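Long-range contacts in Abbfa_003403 (Acinetobacter baumannii, PDB 4ZXH), which is a four-domain nonribosomal peptide synthetase with condensation, adenylation, carrier and thioesterase domains, probably activating an amino acid and building it into a peptide product: residues L536-L544 against L663-F671; W729-G740 against K755-Y763. One frame throughout, in Å; residues are numbered along the deposited sequence.

Contact 1 (L536-L544 against L663-F671)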
# COMPACT_ATOMS: atom_id res chain seq x y z
N LEU A 536 4.64 13.36 -47.51
CA LEU A 536 6.08 13.46 -47.32
C LEU A 536 6.64 12.14 -46.80
O LEU A 536 6.43 11.78 -45.64
CB LEU A 536 6.41 14.59 -46.36
CG LEU A 536 7.90 14.86 -46.19
CD1 LEU A 536 8.56 15.10 -47.54
CD2 LEU A 536 8.07 16.06 -45.26
N MET A 537 7.36 11.43 -47.67
CA MET A 537 7.92 10.12 -47.33
C MET A 537 9.43 10.13 -47.51
O MET A 537 9.94 9.73 -48.57
CB MET A 537 7.27 9.04 -48.20
CG MET A 537 7.48 7.62 -47.71
SD MET A 537 6.85 6.34 -48.83
CE MET A 537 5.09 6.53 -48.65
N LEU A 538 10.16 10.58 -46.48
CA LEU A 538 11.62 10.73 -46.55
C LEU A 538 12.40 9.93 -45.50
O LEU A 538 11.85 9.53 -44.48
CB LEU A 538 12.00 12.20 -46.39
CG LEU A 538 11.50 13.18 -47.45
CD1 LEU A 538 12.17 14.54 -47.29
CD2 LEU A 538 11.71 12.63 -48.86
N ASP A 539 13.69 9.70 -45.78
CA ASP A 539 14.64 9.22 -44.77
C ASP A 539 15.22 10.40 -44.03
O ASP A 539 15.19 11.53 -44.52
CB ASP A 539 15.77 8.41 -45.40
CG ASP A 539 15.43 6.94 -45.58
OD1 ASP A 539 14.63 6.43 -44.77
OD2 ASP A 539 15.95 6.31 -46.52
N ARG A 540 15.78 10.16 -42.84
CA ARG A 540 16.27 11.27 -42.04
C ARG A 540 17.58 11.83 -42.57
O ARG A 540 18.66 11.47 -42.11
CB ARG A 540 16.42 10.83 -40.58
CG ARG A 540 15.10 10.41 -39.97
CD ARG A 540 15.21 10.16 -38.50
NE ARG A 540 15.54 11.36 -37.76
CZ ARG A 540 14.70 12.35 -37.49
NH1 ARG A 540 13.44 12.31 -37.92
NH2 ARG A 540 15.11 13.40 -36.80
N THR A 541 17.47 12.70 -43.56
CA THR A 541 18.65 13.34 -44.14
C THR A 541 18.58 14.81 -43.84
O THR A 541 17.70 15.25 -43.10
CB THR A 541 18.72 13.16 -45.66
OG1 THR A 541 17.53 13.72 -46.25
CG2 THR A 541 18.81 11.70 -46.01
N ALA A 542 19.51 15.57 -44.42
CA ALA A 542 19.49 17.03 -44.29
C ALA A 542 18.44 17.64 -45.21
O ALA A 542 18.05 18.78 -45.04
CB ALA A 542 20.87 17.60 -44.60
N LEU A 543 17.96 16.86 -46.17
CA LEU A 543 16.87 17.31 -47.02
C LEU A 543 15.56 17.48 -46.25
O LEU A 543 14.67 18.21 -46.70
CB LEU A 543 16.65 16.33 -48.18
CG LEU A 543 17.67 16.34 -49.33
CD1 LEU A 543 17.53 15.11 -50.23
CD2 LEU A 543 17.54 17.62 -50.15
N LEU A 544 15.43 16.81 -45.09
CA LEU A 544 14.15 16.77 -44.37
C LEU A 544 13.70 18.15 -43.89
O LEU A 544 12.59 18.58 -44.23
CB LEU A 544 14.22 15.77 -43.20
CG LEU A 544 13.04 15.65 -42.23
CD1 LEU A 544 11.72 15.46 -42.96
CD2 LEU A 544 13.28 14.47 -41.27
N LEU A 663 21.30 21.43 -31.74
CA LEU A 663 20.20 20.58 -31.32
C LEU A 663 20.22 19.25 -32.05
O LEU A 663 20.34 19.21 -33.27
CB LEU A 663 18.86 21.28 -31.58
CG LEU A 663 17.60 20.73 -30.91
CD1 LEU A 663 16.66 21.87 -30.71
CD2 LEU A 663 16.93 19.63 -31.75
N LEU A 664 20.10 18.16 -31.29
CA LEU A 664 20.05 16.83 -31.90
C LEU A 664 18.61 16.40 -32.12
O LEU A 664 17.92 16.01 -31.17
CB LEU A 664 20.77 15.80 -31.05
CG LEU A 664 20.88 14.44 -31.72
CD1 LEU A 664 21.73 14.53 -32.98
CD2 LEU A 664 21.45 13.39 -30.76
N ALA A 665 18.16 16.48 -33.37
CA ALA A 665 16.82 16.06 -33.74
C ALA A 665 16.71 14.54 -33.97
O ALA A 665 17.30 13.99 -34.91
CB ALA A 665 16.40 16.81 -34.97
N ILE A 666 15.94 13.87 -33.11
CA ILE A 666 15.85 12.41 -33.15
C ILE A 666 14.43 11.91 -33.40
O ILE A 666 14.23 10.74 -33.68
CB ILE A 666 16.32 11.78 -31.84
CG1 ILE A 666 15.36 12.15 -30.72
CG2 ILE A 666 17.69 12.27 -31.47
CD1 ILE A 666 15.86 11.72 -29.38
N THR A 667 13.46 12.80 -33.27
CA THR A 667 12.06 12.40 -33.33
C THR A 667 11.56 12.34 -34.76
O THR A 667 11.77 13.28 -35.53
CB THR A 667 11.20 13.37 -32.52
OG1 THR A 667 11.76 13.54 -31.22
CG2 THR A 667 9.77 12.87 -32.40
N THR A 668 10.88 11.24 -35.10
CA THR A 668 10.18 11.14 -36.37
C THR A 668 9.34 12.38 -36.70
O THR A 668 8.70 12.96 -35.82
CB THR A 668 9.26 9.91 -36.42
OG1 THR A 668 8.43 10.00 -37.59
CG2 THR A 668 8.37 9.85 -35.22
N TYR A 669 9.34 12.78 -37.96
CA TYR A 669 8.59 13.97 -38.35
C TYR A 669 7.11 13.63 -38.46
O TYR A 669 6.28 14.50 -38.74
CB TYR A 669 9.11 14.55 -39.66
CG TYR A 669 8.97 13.61 -40.84
CD1 TYR A 669 7.87 13.68 -41.68
CD2 TYR A 669 9.95 12.66 -41.11
CE1 TYR A 669 7.75 12.82 -42.77
CE2 TYR A 669 9.83 11.80 -42.19
CZ TYR A 669 8.72 11.89 -43.02
OH TYR A 669 8.61 11.03 -44.09
N ALA A 670 6.78 12.36 -38.24
CA ALA A 670 5.39 11.95 -38.16
C ALA A 670 4.87 12.08 -36.74
O ALA A 670 3.80 11.59 -36.43
CB ALA A 670 5.24 10.55 -38.64
N PHE A 671 5.67 12.72 -35.89
CA PHE A 671 5.29 13.10 -34.53
C PHE A 671 5.48 14.61 -34.43
O PHE A 671 6.54 15.12 -34.77
CB PHE A 671 6.15 12.36 -33.51
CG PHE A 671 5.66 12.47 -32.11
CD1 PHE A 671 4.37 12.91 -31.83
CD2 PHE A 671 6.50 12.13 -31.04
CE1 PHE A 671 3.91 13.01 -30.52
CE2 PHE A 671 6.06 12.22 -29.72
CZ PHE A 671 4.76 12.67 -29.46

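Contact 2 (W729-G740 against K755-Y763)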
# COMPACT_ATOMS: atom_id res chain seq x y z
N TRP A 729 25.63 6.34 -20.17
CA TRP A 729 25.84 7.68 -20.72
C TRP A 729 26.46 8.59 -19.68
O TRP A 729 26.00 8.65 -18.54
CB TRP A 729 24.51 8.27 -21.21
CG TRP A 729 24.61 9.67 -21.74
CD1 TRP A 729 25.53 10.15 -22.63
CD2 TRP A 729 23.73 10.76 -21.45
NE1 TRP A 729 25.29 11.48 -22.90
CE2 TRP A 729 24.19 11.88 -22.19
CE3 TRP A 729 22.60 10.91 -20.64
CZ2 TRP A 729 23.56 13.13 -22.14
CZ3 TRP A 729 21.97 12.14 -20.58
CH2 TRP A 729 22.46 13.24 -21.33
N SER A 730 27.50 9.31 -20.08
CA SER A 730 28.30 10.09 -19.13
C SER A 730 27.61 11.37 -18.62
O SER A 730 27.91 11.86 -17.53
CB SER A 730 29.64 10.44 -19.76
OG SER A 730 30.37 11.36 -18.97
N GLY A 731 26.70 11.92 -19.41
CA GLY A 731 26.05 13.18 -19.07
C GLY A 731 26.71 14.39 -19.70
O GLY A 731 27.87 14.34 -20.12
N ASN A 732 25.97 15.50 -19.76
CA ASN A 732 26.47 16.78 -20.26
C ASN A 732 25.84 17.92 -19.46
O ASN A 732 24.62 18.09 -19.46
CB ASN A 732 26.15 16.94 -21.75
CG ASN A 732 26.73 18.23 -22.35
OD1 ASN A 732 27.38 19.02 -21.66
ND2 ASN A 732 26.47 18.44 -23.64
N ALA A 733 26.68 18.71 -18.79
CA ALA A 733 26.19 19.74 -17.87
C ALA A 733 25.77 21.01 -18.59
O ALA A 733 25.19 21.92 -17.99
CB ALA A 733 27.24 20.05 -16.80
N GLY A 734 26.04 21.07 -19.89
CA GLY A 734 25.62 22.19 -20.71
C GLY A 734 24.41 21.87 -21.56
O GLY A 734 23.93 22.71 -22.33
N LEU A 735 23.90 20.64 -21.42
CA LEU A 735 22.77 20.19 -22.22
C LEU A 735 21.42 20.55 -21.60
O LEU A 735 21.17 20.30 -20.42
CB LEU A 735 22.83 18.68 -22.43
CG LEU A 735 21.64 18.04 -23.13
CD1 LEU A 735 21.70 18.29 -24.62
CD2 LEU A 735 21.55 16.56 -22.83
N THR A 736 20.56 21.16 -22.40
CA THR A 736 19.18 21.39 -22.00
C THR A 736 18.29 20.27 -22.53
O THR A 736 18.20 20.06 -23.73
CB THR A 736 18.66 22.74 -22.50
OG1 THR A 736 19.29 23.80 -21.77
CG2 THR A 736 17.16 22.82 -22.32
N ALA A 737 17.65 19.55 -21.61
CA ALA A 737 16.83 18.40 -21.98
C ALA A 737 15.33 18.70 -21.94
O ALA A 737 14.85 19.47 -21.11
CB ALA A 737 17.15 17.23 -21.07
N LEU A 738 14.60 18.08 -22.85
CA LEU A 738 13.16 18.16 -22.83
C LEU A 738 12.63 16.75 -22.81
O LEU A 738 13.09 15.89 -23.56
CB LEU A 738 12.62 18.93 -24.03
CG LEU A 738 12.89 20.43 -24.04
CD1 LEU A 738 14.26 20.72 -24.63
CD2 LEU A 738 11.82 21.17 -24.80
N CYS A 739 11.67 16.51 -21.93
CA CYS A 739 11.05 15.21 -21.80
C CYS A 739 9.55 15.37 -21.96
O CYS A 739 8.94 16.12 -21.19
CB CYS A 739 11.39 14.58 -20.45
SG CYS A 739 10.95 12.86 -20.27
N GLY A 740 8.95 14.70 -22.94
CA GLY A 740 7.52 14.83 -23.18
C GLY A 740 6.89 13.61 -23.81
O GLY A 740 7.59 12.67 -24.17
N LYS A 755 22.35 14.24 -14.72
CA LYS A 755 23.03 14.01 -15.99
C LYS A 755 22.95 15.20 -16.95
O LYS A 755 23.76 15.29 -17.88
CB LYS A 755 22.48 12.76 -16.67
CG LYS A 755 22.85 11.46 -15.98
CD LYS A 755 24.33 11.14 -16.12
CE LYS A 755 24.70 9.88 -15.34
NZ LYS A 755 23.98 8.68 -15.85
N VAL A 756 22.00 16.10 -16.73
CA VAL A 756 21.82 17.26 -17.60
C VAL A 756 21.82 18.60 -16.84
O VAL A 756 21.67 18.63 -15.61
CB VAL A 756 20.51 17.16 -18.41
CG1 VAL A 756 20.52 15.92 -19.29
CG2 VAL A 756 19.30 17.14 -17.49
N GLY A 757 21.97 19.69 -17.58
CA GLY A 757 22.07 21.02 -17.00
C GLY A 757 20.75 21.72 -16.76
O GLY A 757 20.66 22.63 -15.94
N CYS A 758 19.72 21.30 -17.49
CA CYS A 758 18.37 21.85 -17.35
C CYS A 758 17.35 20.84 -17.89
O CYS A 758 17.52 20.29 -18.99
CB CYS A 758 18.26 23.19 -18.09
SG CYS A 758 16.65 24.03 -17.96
N LEU A 759 16.30 20.57 -17.12
CA LEU A 759 15.28 19.61 -17.52
C LEU A 759 13.90 20.27 -17.62
O LEU A 759 13.43 20.88 -16.66
CB LEU A 759 15.24 18.44 -16.53
CG LEU A 759 14.29 17.27 -16.81
CD1 LEU A 759 14.52 16.68 -18.21
CD2 LEU A 759 14.44 16.21 -15.75
N TRP A 760 13.26 20.17 -18.79
CA TRP A 760 11.86 20.58 -18.92
C TRP A 760 10.94 19.37 -19.04
O TRP A 760 11.16 18.51 -19.89
CB TRP A 760 11.67 21.48 -20.13
CG TRP A 760 12.37 22.80 -20.03
CD1 TRP A 760 13.64 23.10 -20.45
CD2 TRP A 760 11.84 24.00 -19.46
NE1 TRP A 760 13.92 24.42 -20.18
CE2 TRP A 760 12.84 24.99 -19.56
CE3 TRP A 760 10.62 24.33 -18.87
CZ2 TRP A 760 12.66 26.29 -19.10
CZ3 TRP A 760 10.44 25.62 -18.41
CH2 TRP A 760 11.45 26.59 -18.53
N ASN A 761 9.93 19.29 -18.17
CA ASN A 761 8.83 18.35 -18.42
C ASN A 761 7.76 19.11 -19.18
O ASN A 761 7.34 20.19 -18.77
CB ASN A 761 8.27 17.77 -17.13
CG ASN A 761 7.12 16.80 -17.39
OD1 ASN A 761 7.16 16.01 -18.34
ND2 ASN A 761 6.08 16.88 -16.56
N VAL A 762 7.34 18.55 -20.29
CA VAL A 762 6.61 19.34 -21.26
C VAL A 762 5.42 18.51 -21.80
O VAL A 762 5.51 17.29 -21.94
CB VAL A 762 7.59 19.83 -22.35
CG1 VAL A 762 7.97 18.72 -23.31
CG2 VAL A 762 7.05 21.02 -23.08
N TYR A 763 4.29 19.18 -22.05
CA TYR A 763 3.03 18.48 -22.30
C TYR A 763 2.13 19.21 -23.31
O TYR A 763 2.17 20.44 -23.44
CB TYR A 763 2.26 18.26 -20.98
CG TYR A 763 0.79 17.89 -21.16
CD1 TYR A 763 0.40 16.56 -21.24
CD2 TYR A 763 -0.20 18.87 -21.24
CE1 TYR A 763 -0.94 16.22 -21.42
CE2 TYR A 763 -1.55 18.54 -21.42
CZ TYR A 763 -1.90 17.21 -21.51
OH TYR A 763 -3.22 16.86 -21.68

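Contact 1 (L536-L544 against L663-F671)
Y669 sets CG between its backbone N and carbonyl carbon (chi1 62°), which swings the ring across to L536, L538 and L544. R540 bends its chain at chi3 and brings its guanidinium up to the 665-667 backbone. Within the adenylation fold, the contact joins two sheets. Strand 533-537 belongs to a parallel four-stranded sheet, and strand 662-665 to a larger mixed one. The loop after the second strand runs into F671, which probably begins the A4 core motif of adenylation domains.

The phenol oxygen is gripped twice. Y669 OH donates to L536 O at 2.8 Å, coming from above the carbonyl plane. It also accepts from L538 N at 2.9 Å, and that N-H points almost straight at it (170°). Together these bonds hold the hydroxyl end of the ring against the backbone at 536-538. L536 CG packs on Y669 CE1 at 4.0 Å. L544, in the first turn of the helix that runs on to 553, lies over one ring face: its CD1 is 4.1 Å from the centroid of the Y669 ring, a CH-pi contact.

T668 OG1 accepts from A670 N at 3.0 Å, an ST turn that shapes the loop carrying the tyrosine. T668 OG1 also bonds D562. R540 reaches the other end of the loop, but its firmer bond is from NE to the backbone O of C691. Its two terminal nitrogens use separate carbonyls, both weakly. NH1 of R540 lies 3.1 Å from T667 O, and NH2 of R540 lies 3.0 Å from A665 O, which sits near the guanidinium plane.

Contact 2 (W729-G740 against K755-Y763)
W729 and V756 cross at about a right angle, with V756 CG1 lying 3.9 Å from W729 CH2 at the edge of the indole. V756 belongs to a parallel beta-alpha-beta unit of the adenylation fold (strand 735-740, helix 746-753, strand 756-763), and W729 lies in the loop leading into it. V756 CG1 also meets L735 CD2 at 3.7 Å, so this one methyl joins the indole to the leucine.

Along the strands the side chains sort to two faces. T736, L738, C758 and W760 share one. There T736 CG2 lies in the plane of the W760 ring and meets its edge at CD1, 4.0 Å away. A737, C739, L759 and N761 point to the other face, which helix 718-725 covers through W721. On it A737 CB packs against L759 CD1 at 3.9 Å. N761 ND2 bonds D784 O, outside the pair.

The backbone ladder keeps the strands in register. A737 donates to C758 and accepts from W760; C739 donates to W760 and accepts from V762. At the corner at 733-734 an Asx turn forms: N732 OD1 accepts from G734 N. The backbone of the same asparagine crosses to the partner segment: N732 N donates to K755 O at 2.9 Å.

Overall arrangement
All four segments lie in the adenylation region. From the N terminus, the chain passes 536-544 and runs through 118 residues of helix, strand and loop before returning at 663-671. There contact 1 closes a long loop and ties the parallel sheet to the mixed one. Contact 2 follows in series, and the two loops neither nest nor cross. It closes a short loop of 14 residues, mostly helix 746-753. Both contacts reach the mixed sheet, through strands 662-665 and 735-740, with strand 713-716 between them. Their centres are about 21 Å apart and their nearest atoms about 6 Å, without touching. Contact 2 pairs neighbouring strands 735-740 and 756-763 within that sheet.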